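Local coordinates for uncharacterized hypothetical protein (Parabacteroides merdae, PDB 4EI0) that is of unknown function but belongs to the DUF4466 (PF14725) family and folds mainly into antiparallel beta sheets, at residues B[17-22]-B[139-144]; B[38-43]-B[129-134]; B[194-199]-B[222-227]; B[209-214]-B[229-234]. All coordinates share one frame; numbering follows the deposited sequence.

Contact 1 (B[17-22]-B[139-144]); sequences SNDCIK and AEYKLG
Asn18 makes the polar link between these two strands: its ND2 gives a hydrogen bond to Glu140 O over 3.1 Å, with an N-H...O angle of 158°. The acceptor lies practically in the amide plane of Asn18, whereas ND2 stands well above the carbonyl plane of Glu140 and so misses its lone pairs. A chi1 of 69°, with CG tucked between the backbone N and the carbonyl carbon, points the amide at the opposite strand; OD1 turns to Tyr40, whose hydroxyl it accepts. On the outer side of 139-144, Lys142 NZ and Glu140 OE2 form a salt bridge at 2.7 Å.

The Tyr141 ring lies flat against the 17-22 backbone. Cys20 N sits 3.7 Å above the ring plane, over its centre; this buried nitrogen has no hydrogen-bond partner in the model, and the ring covers it. Asp19 CA makes an off-centre CH-pi contact 4.2 Å from the centroid of the Tyr141 ring.

Van der Waals packing fills the rest. The Ala139 methyl CB rests against Asn18 CG at 3.6 Å; among apolar groups, Cys20 CB reaches Tyr141 CD1 at 3.7 Å, and Cys20 SG lies 4.0 Å from Leu143 CD1. Both strands run the same way, 17° apart, and each is the outermost strand of its own antiparallel sheet, so together they close one edge of a beta sandwich.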
loop_
_atom_site.group_PDB
_atom_site.type_symbol
_atom_site.label_atom_id
_atom_site.label_comp_id
_atom_site.label_asym_id
_atom_site.label_seq_id
_atom_site.Cartn_x
_atom_site.Cartn_y
_atom_site.Cartn_z
ATOM N N SER B 17 -1.940 8.522 14.606
ATOM C CA SER B 17 -2.247 9.789 13.990
ATOM C C SER B 17 -3.252 9.632 12.825
ATOM O O SER B 17 -3.518 8.518 12.350
ATOM C CB SER B 17 -0.967 10.407 13.496
ATOM O OG SER B 17 -0.546 9.670 12.380
ATOM N N ASN B 18 -3.808 10.755 12.372
ATOM C CA ASN B 18 -4.821 10.709 11.304
ATOM C C ASN B 18 -4.818 11.961 10.441
ATOM O O ASN B 18 -4.302 12.985 10.840
ATOM C CB ASN B 18 -6.211 10.351 11.868
ATOM C CG ASN B 18 -6.882 11.450 12.758
ATOM O OD1 ASN B 18 -8.033 11.280 13.177
ATOM N ND2 ASN B 18 -6.217 12.541 13.003
ATOM N N ASP B 19 -5.383 11.851 9.254
ATOM C CA ASP B 19 -5.545 12.969 8.345
ATOM C C ASP B 19 -6.688 12.635 7.409
ATOM O O ASP B 19 -6.921 11.479 7.148
ATOM C CB ASP B 19 -4.288 13.163 7.514
ATOM C CG ASP B 19 -4.360 14.423 6.653
ATOM O OD1 ASP B 19 -4.557 15.510 7.200
ATOM O OD2 ASP B 19 -4.259 14.331 5.426
ATOM N N CYS B 20 -7.449 13.623 6.956
ATOM C CA CYS B 20 -8.592 13.330 6.116
ATOM C C CYS B 20 -8.689 14.367 5.025
ATOM O O CYS B 20 -8.515 15.546 5.297
ATOM C CB CYS B 20 -9.888 13.275 6.958
ATOM S SG CYS B 20 -11.238 12.455 6.066
ATOM N N ILE B 21 -8.962 13.928 3.799
ATOM C CA ILE B 21 -9.091 14.825 2.640
ATOM C C ILE B 21 -10.427 14.584 1.939
ATOM O O ILE B 21 -10.828 13.462 1.734
ATOM C CB ILE B 21 -7.872 14.752 1.664
ATOM C CG1 ILE B 21 -7.854 13.475 0.813
ATOM C CG2 ILE B 21 -6.561 14.902 2.442
ATOM C CD1 ILE B 21 -6.956 13.548 -0.418
ATOM N N LYS B 22 -11.158 15.656 1.649
ATOM C CA LYS B 22 -12.368 15.555 0.859
ATOM C C LYS B 22 -11.922 15.222 -0.552
ATOM O O LYS B 22 -11.058 15.901 -1.082
ATOM C CB LYS B 22 -13.129 16.899 0.898
ATOM C CG LYS B 22 -14.459 16.894 0.136
ATOM C CD LYS B 22 -15.301 18.119 0.455
ATOM C CE LYS B 22 -16.365 18.373 -0.630
ATOM N NZ LYS B 22 -15.842 19.108 -1.815
ATOM N N ALA B 139 -7.321 9.156 17.903
ATOM C CA ALA B 139 -7.068 10.412 17.177
ATOM C C ALA B 139 -8.369 10.878 16.537
ATOM O O ALA B 139 -9.301 10.092 16.395
ATOM C CB ALA B 139 -5.998 10.284 16.101
ATOM N N GLU B 140 -8.401 12.148 16.127
ATOM C CA GLU B 140 -9.631 12.771 15.638
ATOM C C GLU B 140 -9.276 13.808 14.607
ATOM O O GLU B 140 -8.180 14.342 14.657
ATOM C CB GLU B 140 -10.432 13.404 16.809
ATOM C CG GLU B 140 -10.827 14.860 16.637
ATOM C CD GLU B 140 -11.726 15.342 17.760
ATOM O OE1 GLU B 140 -11.321 15.231 18.939
ATOM O OE2 GLU B 140 -12.843 15.826 17.462
ATOM N N TYR B 141 -10.180 14.046 13.657
ATOM C CA TYR B 141 -9.972 14.998 12.571
ATOM C C TYR B 141 -11.317 15.524 12.099
ATOM O O TYR B 141 -12.179 14.736 11.750
ATOM C CB TYR B 141 -9.260 14.339 11.388
ATOM C CG TYR B 141 -8.586 15.311 10.446
ATOM C CD1 TYR B 141 -9.305 15.983 9.466
ATOM C CD2 TYR B 141 -7.217 15.577 10.554
ATOM C CE1 TYR B 141 -8.681 16.890 8.621
ATOM C CE2 TYR B 141 -6.599 16.475 9.715
ATOM C CZ TYR B 141 -7.328 17.104 8.765
ATOM O OH TYR B 141 -6.682 17.962 7.990
ATOM N N LYS B 142 -11.483 16.852 12.063
ATOM C CA LYS B 142 -12.753 17.488 11.660
ATOM C C LYS B 142 -12.609 18.128 10.289
ATOM O O LYS B 142 -11.571 18.687 9.975
ATOM C CB LYS B 142 -13.160 18.587 12.662
ATOM C CG LYS B 142 -13.304 18.068 14.083
ATOM C CD LYS B 142 -13.702 19.149 15.071
ATOM C CE LYS B 142 -14.023 18.545 16.429
ATOM N NZ LYS B 142 -14.787 17.274 16.261
ATOM N N LEU B 143 -13.671 18.031 9.485
ATOM C CA LEU B 143 -13.759 18.677 8.198
ATOM C C LEU B 143 -15.138 19.368 8.049
ATOM O O LEU B 143 -16.148 18.926 8.616
ATOM C CB LEU B 143 -13.573 17.659 7.070
ATOM C CG LEU B 143 -12.146 17.276 6.721
ATOM C CD1 LEU B 143 -12.203 16.263 5.590
ATOM C CD2 LEU B 143 -11.380 18.545 6.345
ATOM N N GLY B 144 -15.154 20.444 7.269
ATOM C CA GLY B 144 -16.318 21.245 7.026
ATOM C C GLY B 144 -16.403 22.478 7.899
ATOM O O GLY B 144 -15.512 22.729 8.704
#

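Contact 2 (B[38-43]-B[129-134]); sequences FAYAMA and FSVKAS
The hydroxyl of Tyr40 presses on the backbone between Ser130 and Val131, its OH 3.1 Å from Ser130 C, while its hydrogen bond goes to Asn18 OD1 on strand 17-22. The backbone nitrogens of Ser130 and Val131 are also near but badly angled, so toward 129-134 this oxygen only packs; Val131 CG1 touches Tyr40 OH at 3.4 Å. With CG opposite the backbone N (chi1 -177°), the ring reaches straight across the gap. Both of its faces are covered: Phe129 CB makes a CH-pi contact 3.7 Å from the Tyr40 ring centroid, and on the other face Met42 CG, of the same strand, stands 3.8 Å above the ring plane toward its rim.

Strands 35-43 and 124-133 belong to different antiparallel sheets, and these inward-facing side chains form part of the hydrophobic interior of a beta sandwich. Phe38, Tyr40 and Phe129 make an aromatic cluster there. Phe129 and Tyr40 overlap head to tail, with their planes at 37°, and Phe129 turns the end of its ring to Phe38, where Phe129 CZ lies over one face, 3.6 Å from Phe38 CG. These two planes are 56° apart. Cys20 of strand 17-22 touches all three residues.

Farther along, the selenomethionine Met42 bends at its selenium and runs alongside Val131, the two side chains pointing opposite ways, with Met42 SE 3.5 Å from Val131 CG2; Leu51 and Phe101 also touch Met42.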
loop_
_atom_site.group_PDB
_atom_site.type_symbol
_atom_site.label_atom_id
_atom_site.label_comp_id
_atom_site.label_asym_id
_atom_site.label_seq_id
_atom_site.Cartn_x
_atom_site.Cartn_y
_atom_site.Cartn_z
ATOM N N PHE B 38 -14.802 11.135 1.048
ATOM C CA PHE B 38 -13.656 11.523 1.871
ATOM C C PHE B 38 -12.638 10.349 1.882
ATOM O O PHE B 38 -13.036 9.186 1.773
ATOM C CB PHE B 38 -14.096 11.847 3.303
ATOM C CG PHE B 38 -14.971 13.062 3.439
ATOM C CD1 PHE B 38 -16.327 12.972 3.257
ATOM C CD2 PHE B 38 -14.425 14.282 3.720
ATOM C CE1 PHE B 38 -17.128 14.092 3.380
ATOM C CE2 PHE B 38 -15.214 15.414 3.830
ATOM C CZ PHE B 38 -16.571 15.314 3.666
ATOM N N ALA B 39 -11.345 10.656 2.008
ATOM C CA ALA B 39 -10.294 9.651 2.168
ATOM C C ALA B 39 -9.671 9.893 3.537
ATOM O O ALA B 39 -9.053 10.934 3.748
ATOM C CB ALA B 39 -9.249 9.761 1.068
ATOM N N TYR B 40 -9.907 8.972 4.473
ATOM C CA TYR B 40 -9.501 9.113 5.877
ATOM C C TYR B 40 -8.279 8.205 6.089
ATOM O O TYR B 40 -8.413 6.988 6.030
ATOM C CB TYR B 40 -10.589 8.681 6.814
ATOM C CG TYR B 40 -10.311 8.848 8.308
ATOM C CD1 TYR B 40 -9.691 9.981 8.810
ATOM C CD2 TYR B 40 -10.711 7.872 9.222
ATOM C CE1 TYR B 40 -9.440 10.130 10.172
ATOM C CE2 TYR B 40 -10.489 8.025 10.597
ATOM C CZ TYR B 40 -9.860 9.161 11.068
ATOM O OH TYR B 40 -9.642 9.316 12.435
ATOM N N ALA B 41 -7.119 8.829 6.335
ATOM C CA ALA B 41 -5.832 8.155 6.547
ATOM C C ALA B 41 -5.522 8.056 8.017
ATOM O O ALA B 41 -5.644 9.049 8.744
ATOM C CB ALA B 41 -4.717 8.929 5.853
HETATM N N MSE B 42 -5.048 6.885 8.432
HETATM C CA MSE B 42 -4.671 6.607 9.827
HETATM C C MSE B 42 -3.328 5.905 9.859
HETATM O O MSE B 42 -2.995 5.178 8.942
HETATM C CB MSE B 42 -5.721 5.687 10.471
HETATM C CG MSE B 42 -7.136 6.215 10.389
HETATM SE SE MSE B 42 -8.450 4.806 10.442
HETATM C CE MSE B 42 -8.222 4.427 8.468
ATOM N N ALA B 43 -2.535 6.125 10.898
ATOM C CA ALA B 43 -1.199 5.471 10.997
ATOM C C ALA B 43 -0.745 5.431 12.448
ATOM O O ALA B 43 -0.990 6.369 13.193
ATOM C CB ALA B 43 -0.133 6.174 10.139
ATOM N N PHE B 129 -14.202 12.837 12.127
ATOM C CA PHE B 129 -13.627 11.486 11.893
ATOM C C PHE B 129 -12.766 11.121 13.094
ATOM O O PHE B 129 -12.112 12.001 13.681
ATOM C CB PHE B 129 -12.710 11.453 10.674
ATOM C CG PHE B 129 -13.396 11.729 9.355
ATOM C CD1 PHE B 129 -13.719 13.009 8.976
ATOM C CD2 PHE B 129 -13.778 10.679 8.526
ATOM C CE1 PHE B 129 -14.353 13.255 7.780
ATOM C CE2 PHE B 129 -14.420 10.928 7.333
ATOM C CZ PHE B 129 -14.703 12.217 6.957
ATOM N N SER B 130 -12.763 9.847 13.471
ATOM C CA SER B 130 -11.919 9.405 14.600
ATOM C C SER B 130 -11.520 7.963 14.438
ATOM O O SER B 130 -12.112 7.210 13.631
ATOM C CB SER B 130 -12.638 9.601 15.921
ATOM O OG SER B 130 -13.868 8.910 15.935
ATOM N N VAL B 131 -10.466 7.591 15.156
ATOM C CA VAL B 131 -9.789 6.310 15.022
ATOM C C VAL B 131 -9.343 5.815 16.413
ATOM O O VAL B 131 -8.985 6.619 17.261
ATOM C CB VAL B 131 -8.564 6.391 14.046
ATOM C CG1 VAL B 131 -7.583 7.492 14.463
ATOM C CG2 VAL B 131 -7.862 5.039 13.909
ATOM N N LYS B 132 -9.375 4.505 16.616
ATOM C CA LYS B 132 -8.809 3.842 17.794
ATOM C C LYS B 132 -7.747 2.818 17.356
ATOM O O LYS B 132 -7.955 2.121 16.378
ATOM C CB LYS B 132 -9.910 3.082 18.558
ATOM C CG LYS B 132 -11.017 3.960 19.169
ATOM C CD LYS B 132 -12.038 3.081 19.926
ATOM C CE LYS B 132 -13.440 3.654 20.061
ATOM N NZ LYS B 132 -13.771 4.305 21.360
ATOM N N ALA B 133 -6.654 2.704 18.113
ATOM C CA ALA B 133 -5.646 1.647 17.945
ATOM C C ALA B 133 -5.543 0.703 19.158
ATOM O O ALA B 133 -6.031 0.996 20.250
ATOM C CB ALA B 133 -4.280 2.277 17.701
ATOM N N SER B 134 -4.814 -0.394 18.989
ATOM C CA SER B 134 -4.801 -1.471 19.990
ATOM C C SER B 134 -3.979 -1.157 21.256
ATOM O O SER B 134 -3.981 -1.950 22.172
ATOM C CB SER B 134 -4.310 -2.767 19.367
ATOM O OG SER B 134 -2.959 -2.628 18.947
#

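Contact 3 (B[194-199]-B[222-227]); sequences DIMYAY and TELPSG
Met196 lies across from Leu224 and Ala198 across from Thr222, with CA atoms 7.4 Å apart in the first pair, so the irregular segment 222-227 runs counter to strand 195-199 at side-chain distance. The selenomethionine Met196 carries most of the contact. Its CG is opposite the backbone N (chi1 178°) and the chain stays extended beyond it, sending the methyl group straight out from the sheet to the loop. There it meets Thr222 tip to tip: Met196 CE is 3.5 Å from Thr222 CG2, slightly tighter than ordinary van der Waals contact.

The selenium rests against the loop backbone, with Met196 SE 3.4 Å from Glu223 O. Apolar groups of the next two residues also reach it, Leu224 CD2 at 3.9 Å from Met196 SE and Pro225 CD at 4.3 Å from the same atom. Beside this, the small Ala198 packs under the hydroxyl branch of Thr222, Ala198 CB to Thr222 OG1 3.4 Å. The segments are joined by packing, with no polar bond between them.

Around the pair, Phe228 and Tyr165 also touch Met196, and Met219 touches Leu224. Met196 and Ala198 bond through their backbones to strand 207-210, while a classic beta bulge sets Asp194 and Ile195 together opposite Leu166. The contact is thus a loop folded over one face of an antiparallel sheet, covering strand 195-199 just past its bulge.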
loop_
_atom_site.group_PDB
_atom_site.type_symbol
_atom_site.label_atom_id
_atom_site.label_comp_id
_atom_site.label_asym_id
_atom_site.label_seq_id
_atom_site.Cartn_x
_atom_site.Cartn_y
_atom_site.Cartn_z
ATOM N N ASP B 194 -45.124 22.269 -18.324
ATOM C CA ASP B 194 -44.418 23.496 -18.606
ATOM C C ASP B 194 -43.928 23.589 -20.048
ATOM O O ASP B 194 -43.958 24.675 -20.647
ATOM C CB ASP B 194 -43.282 23.649 -17.555
ATOM C CG ASP B 194 -43.860 23.745 -16.153
ATOM O OD1 ASP B 194 -44.756 24.613 -16.002
ATOM O OD2 ASP B 194 -43.516 22.937 -15.251
ATOM N N ILE B 195 -43.536 22.469 -20.616
ATOM C CA ILE B 195 -42.975 22.449 -21.968
ATOM C C ILE B 195 -43.485 21.211 -22.680
ATOM O O ILE B 195 -43.540 20.124 -22.084
ATOM C CB ILE B 195 -41.405 22.420 -21.939
ATOM C CG1 ILE B 195 -40.844 23.771 -21.465
ATOM C CG2 ILE B 195 -40.851 22.144 -23.321
ATOM C CD1 ILE B 195 -39.349 23.819 -21.232
HETATM N N MSE B 196 -43.862 21.376 -23.942
HETATM C CA MSE B 196 -44.153 20.253 -24.816
HETATM C C MSE B 196 -43.034 20.129 -25.831
HETATM O O MSE B 196 -42.740 21.084 -26.565
HETATM C CB MSE B 196 -45.475 20.423 -25.546
HETATM C CG MSE B 196 -45.772 19.260 -26.519
HETATM SE SE MSE B 196 -47.467 19.479 -27.374
HETATM C CE MSE B 196 -47.648 17.729 -28.308
ATOM N N TYR B 197 -42.412 18.958 -25.848
ATOM C CA TYR B 197 -41.456 18.610 -26.891
ATOM C C TYR B 197 -42.178 18.070 -28.096
ATOM O O TYR B 197 -43.167 17.359 -27.960
ATOM C CB TYR B 197 -40.521 17.553 -26.367
ATOM C CG TYR B 197 -39.780 16.858 -27.439
ATOM C CD1 TYR B 197 -38.614 17.419 -27.958
ATOM C CD2 TYR B 197 -40.223 15.656 -27.952
ATOM C CE1 TYR B 197 -37.905 16.804 -28.962
ATOM C CE2 TYR B 197 -39.515 15.019 -28.980
ATOM C CZ TYR B 197 -38.355 15.601 -29.480
ATOM O OH TYR B 197 -37.611 14.991 -30.447
ATOM N N ALA B 198 -41.676 18.404 -29.277
ATOM C CA ALA B 198 -42.100 17.777 -30.506
ATOM C C ALA B 198 -40.913 17.712 -31.454
ATOM O O ALA B 198 -40.121 18.629 -31.475
ATOM C CB ALA B 198 -43.189 18.600 -31.139
ATOM N N TYR B 199 -40.823 16.667 -32.267
ATOM C CA TYR B 199 -39.878 16.621 -33.383
ATOM C C TYR B 199 -40.605 16.833 -34.676
ATOM O O TYR B 199 -41.575 16.183 -34.916
ATOM C CB TYR B 199 -39.232 15.255 -33.464
ATOM C CG TYR B 199 -38.301 15.093 -34.647
ATOM C CD1 TYR B 199 -37.054 15.721 -34.659
ATOM C CD2 TYR B 199 -38.634 14.283 -35.724
ATOM C CE1 TYR B 199 -36.176 15.559 -35.724
ATOM C CE2 TYR B 199 -37.756 14.113 -36.804
ATOM C CZ TYR B 199 -36.535 14.752 -36.797
ATOM O OH TYR B 199 -35.672 14.624 -37.838
ATOM N N THR B 222 -48.082 20.469 -34.596
ATOM C CA THR B 222 -48.215 20.018 -33.208
ATOM C C THR B 222 -49.262 20.844 -32.495
ATOM O O THR B 222 -49.371 22.044 -32.738
ATOM C CB THR B 222 -46.879 20.170 -32.454
ATOM O OG1 THR B 222 -45.942 19.252 -33.014
ATOM C CG2 THR B 222 -47.026 19.920 -30.927
ATOM N N GLU B 223 -50.054 20.203 -31.644
ATOM C CA GLU B 223 -51.055 20.921 -30.846
ATOM C C GLU B 223 -50.857 20.646 -29.383
ATOM O O GLU B 223 -50.445 19.542 -28.991
ATOM C CB GLU B 223 -52.453 20.497 -31.235
ATOM C CG GLU B 223 -52.744 20.657 -32.715
ATOM C CD GLU B 223 -54.069 20.043 -33.098
ATOM O OE1 GLU B 223 -54.349 18.886 -32.697
ATOM O OE2 GLU B 223 -54.831 20.726 -33.796
ATOM N N LEU B 224 -51.065 21.685 -28.586
ATOM C CA LEU B 224 -51.022 21.568 -27.138
ATOM C C LEU B 224 -52.279 20.825 -26.653
ATOM O O LEU B 224 -53.345 21.033 -27.202
ATOM C CB LEU B 224 -50.990 22.961 -26.498
ATOM C CG LEU B 224 -49.830 23.902 -26.856
ATOM C CD1 LEU B 224 -49.889 25.171 -26.026
ATOM C CD2 LEU B 224 -48.499 23.215 -26.657
ATOM N N PRO B 225 -52.155 19.947 -25.637
ATOM C CA PRO B 225 -53.376 19.391 -25.066
ATOM C C PRO B 225 -54.168 20.461 -24.333
ATOM O O PRO B 225 -53.606 21.479 -23.936
ATOM C CB PRO B 225 -52.872 18.313 -24.107
ATOM C CG PRO B 225 -51.503 18.733 -23.737
ATOM C CD PRO B 225 -50.958 19.560 -24.876
ATOM N N SER B 226 -55.475 20.271 -24.196
ATOM C CA SER B 226 -56.268 21.290 -23.525
ATOM C C SER B 226 -55.940 21.171 -22.054
ATOM O O SER B 226 -55.638 20.067 -21.519
ATOM C CB SER B 226 -57.782 21.171 -23.792
ATOM O OG SER B 226 -58.263 19.886 -23.437
ATOM N N GLY B 227 -55.919 22.321 -21.408
ATOM C CA GLY B 227 -55.457 22.401 -20.044
ATOM C C GLY B 227 -53.986 22.801 -19.950
ATOM O O GLY B 227 -53.517 23.090 -18.862
#

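Contact 4 (B[209-214]-B[229-234]); sequences FYTSSS and VNNTKM
The side chains of Thr211 and Asn231 meet roughly perpendicular to each other where a type I beta turn, Thr211 to Ser214, leaves strand 207-210 and meets the chain leading into strand 233-238. Thr211 OG1 is used twice: it accepts Thr232 N at 2.9 Å (N-H...O angle 160°) and also bonds to Asp194 O. That same carbonyl takes a second hydrogen bond, from Thr232 OG1, so both threonines are tied to the one backbone oxygen. With its oxygen opposite the backbone N (chi1 -157°), Thr211 presents OG1 to the incoming amide.

Asn230 O is approached by two donors of one residue, Ser212 N and Ser212 OG, each at 3.4 Å and each weak. Asn230 ND2 turns away to Asp194 OD1. Ser213 OG gives a hydrogen bond to Asn231 OD1 from above the carbonyl plane; the modelled 2.5 Å is very short and its exact value doubtful. Asn269 ND2 also bonds to Ser213 OG.

The turn is braced within itself. Ser214 N donates to Thr211 O at 3.0 Å, and Thr211 N in return donates to Ser214 OG at 2.8 Å, while Ser214 OG bonds onward to Asn269 O. Beneath these polar groups lies the selenomethionine Met234, bent at its selenium: Met234 SE touches Phe209 CB at 3.9 Å and Met234 CE meets Thr211 CB at 3.8 Å.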
loop_
_atom_site.group_PDB
_atom_site.type_symbol
_atom_site.label_atom_id
_atom_site.label_comp_id
_atom_site.label_asym_id
_atom_site.label_seq_id
_atom_site.Cartn_x
_atom_site.Cartn_y
_atom_site.Cartn_z
ATOM N N PHE B 209 -39.120 22.821 -28.475
ATOM C CA PHE B 209 -39.803 22.962 -27.182
ATOM C C PHE B 209 -40.833 24.059 -27.369
ATOM O O PHE B 209 -40.531 25.161 -27.852
ATOM C CB PHE B 209 -38.898 23.409 -26.050
ATOM C CG PHE B 209 -37.975 22.355 -25.490
ATOM C CD1 PHE B 209 -38.131 20.998 -25.738
ATOM C CD2 PHE B 209 -36.956 22.749 -24.620
ATOM C CE1 PHE B 209 -37.274 20.060 -25.152
ATOM C CE2 PHE B 209 -36.083 21.832 -24.062
ATOM C CZ PHE B 209 -36.261 20.469 -24.305
ATOM N N TYR B 210 -42.072 23.759 -27.001
ATOM C CA TYR B 210 -43.166 24.704 -27.111
ATOM C C TYR B 210 -43.826 24.891 -25.766
ATOM O O TYR B 210 -43.696 24.072 -24.883
ATOM C CB TYR B 210 -44.210 24.191 -28.071
ATOM C CG TYR B 210 -43.690 23.894 -29.422
ATOM C CD1 TYR B 210 -43.188 24.915 -30.219
ATOM C CD2 TYR B 210 -43.718 22.604 -29.946
ATOM C CE1 TYR B 210 -42.750 24.667 -31.496
ATOM C CE2 TYR B 210 -43.281 22.348 -31.249
ATOM C CZ TYR B 210 -42.805 23.392 -32.017
ATOM O OH TYR B 210 -42.341 23.183 -33.315
ATOM N N THR B 211 -44.575 25.966 -25.645
ATOM C CA THR B 211 -45.238 26.347 -24.416
ATOM C C THR B 211 -46.606 26.970 -24.783
ATOM O O THR B 211 -46.935 27.046 -25.958
ATOM C CB THR B 211 -44.351 27.328 -23.634
ATOM O OG1 THR B 211 -44.724 27.276 -22.253
ATOM C CG2 THR B 211 -44.494 28.759 -24.176
ATOM N N SER B 212 -47.408 27.398 -23.801
ATOM C CA SER B 212 -48.809 27.789 -24.061
ATOM C C SER B 212 -48.947 28.841 -25.156
ATOM O O SER B 212 -49.864 28.783 -25.955
ATOM C CB SER B 212 -49.495 28.310 -22.790
ATOM O OG SER B 212 -48.931 29.556 -22.411
ATOM N N SER B 213 -48.037 29.806 -25.192
ATOM C CA SER B 213 -48.165 30.895 -26.147
ATOM C C SER B 213 -47.264 30.726 -27.368
ATOM O O SER B 213 -47.132 31.631 -28.147
ATOM C CB SER B 213 -47.906 32.223 -25.438
ATOM O OG SER B 213 -46.660 32.197 -24.781
ATOM N N SER B 214 -46.659 29.558 -27.585
ATOM C CA SER B 214 -45.832 29.406 -28.790
ATOM C C SER B 214 -46.672 29.764 -30.032
ATOM O O SER B 214 -47.831 29.401 -30.095
ATOM C CB SER B 214 -45.287 27.984 -28.936
ATOM O OG SER B 214 -44.391 27.608 -27.887
ATOM N N VAL B 229 -51.783 25.375 -19.900
ATOM C CA VAL B 229 -51.936 26.822 -19.766
ATOM C C VAL B 229 -50.644 27.547 -19.265
ATOM O O VAL B 229 -50.545 28.761 -19.341
ATOM C CB VAL B 229 -53.080 27.104 -18.781
ATOM C CG1 VAL B 229 -54.417 26.640 -19.367
ATOM C CG2 VAL B 229 -52.802 26.390 -17.461
ATOM N N ASN B 230 -49.644 26.826 -18.769
ATOM C CA ASN B 230 -48.403 27.472 -18.312
ATOM C C ASN B 230 -47.581 28.099 -19.443
ATOM O O ASN B 230 -47.248 27.445 -20.427
ATOM C CB ASN B 230 -47.529 26.481 -17.546
ATOM C CG ASN B 230 -48.169 26.012 -16.282
ATOM O OD1 ASN B 230 -49.151 26.594 -15.846
ATOM N ND2 ASN B 230 -47.622 24.963 -15.674
ATOM N N ASN B 231 -47.278 29.385 -19.304
ATOM C CA ASN B 231 -46.442 30.097 -20.277
ATOM C C ASN B 231 -44.978 30.190 -19.780
ATOM O O ASN B 231 -44.597 31.105 -19.077
ATOM C CB ASN B 231 -47.015 31.479 -20.562
ATOM C CG ASN B 231 -46.408 32.101 -21.793
ATOM O OD1 ASN B 231 -45.697 31.450 -22.578
ATOM N ND2 ASN B 231 -46.639 33.378 -21.947
ATOM N N THR B 232 -44.203 29.178 -20.107
ATOM C CA THR B 232 -42.841 29.043 -19.616
ATOM C C THR B 232 -41.895 29.987 -20.361
ATOM O O THR B 232 -42.020 30.150 -21.562
ATOM C CB THR B 232 -42.406 27.574 -19.802
ATOM O OG1 THR B 232 -43.322 26.735 -19.097
ATOM C CG2 THR B 232 -41.004 27.331 -19.258
ATOM N N LYS B 233 -40.980 30.625 -19.639
ATOM C CA LYS B 233 -39.944 31.454 -20.246
ATOM C C LYS B 233 -38.713 30.620 -20.543
ATOM O O LYS B 233 -38.273 29.849 -19.686
ATOM C CB LYS B 233 -39.508 32.557 -19.272
ATOM C CG LYS B 233 -40.579 33.593 -18.963
ATOM C CD LYS B 233 -40.012 34.611 -17.966
ATOM C CE LYS B 233 -40.913 35.833 -17.832
ATOM N NZ LYS B 233 -42.309 35.382 -17.564
HETATM N N MSE B 234 -38.129 30.804 -21.714
HETATM C CA MSE B 234 -37.009 29.966 -22.178
HETATM C C MSE B 234 -35.938 30.787 -22.909
HETATM O O MSE B 234 -36.285 31.727 -23.628
HETATM C CB MSE B 234 -37.554 28.946 -23.200
HETATM C CG MSE B 234 -38.426 27.870 -22.649
HETATM SE SE MSE B 234 -39.069 26.803 -24.128
HETATM C CE MSE B 234 -40.698 27.762 -24.601
#

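Overall arrangement
The four contacts form two pairs at opposite ends of an elongated chain. Contacts 1 and 2, centres about 8 Å apart, join the same two five-stranded antiparallel sheets; strands 17-22 and 35-43 are neighbours in one, 124-133 and 138-147 in the other, and contact 2 is nested along the chain inside contact 1. Contacts 3 and 4, centres about 9 Å apart, share the sheet holding strands 195-199 and 207-210, and their segments alternate in sequence. Contact 4 also reaches strand 233-238 of a further sheet. The pairs come in series, with centres 50 to 56 Å apart, consistent with N-terminal and C-terminal halves that fold as separate beta-rich units.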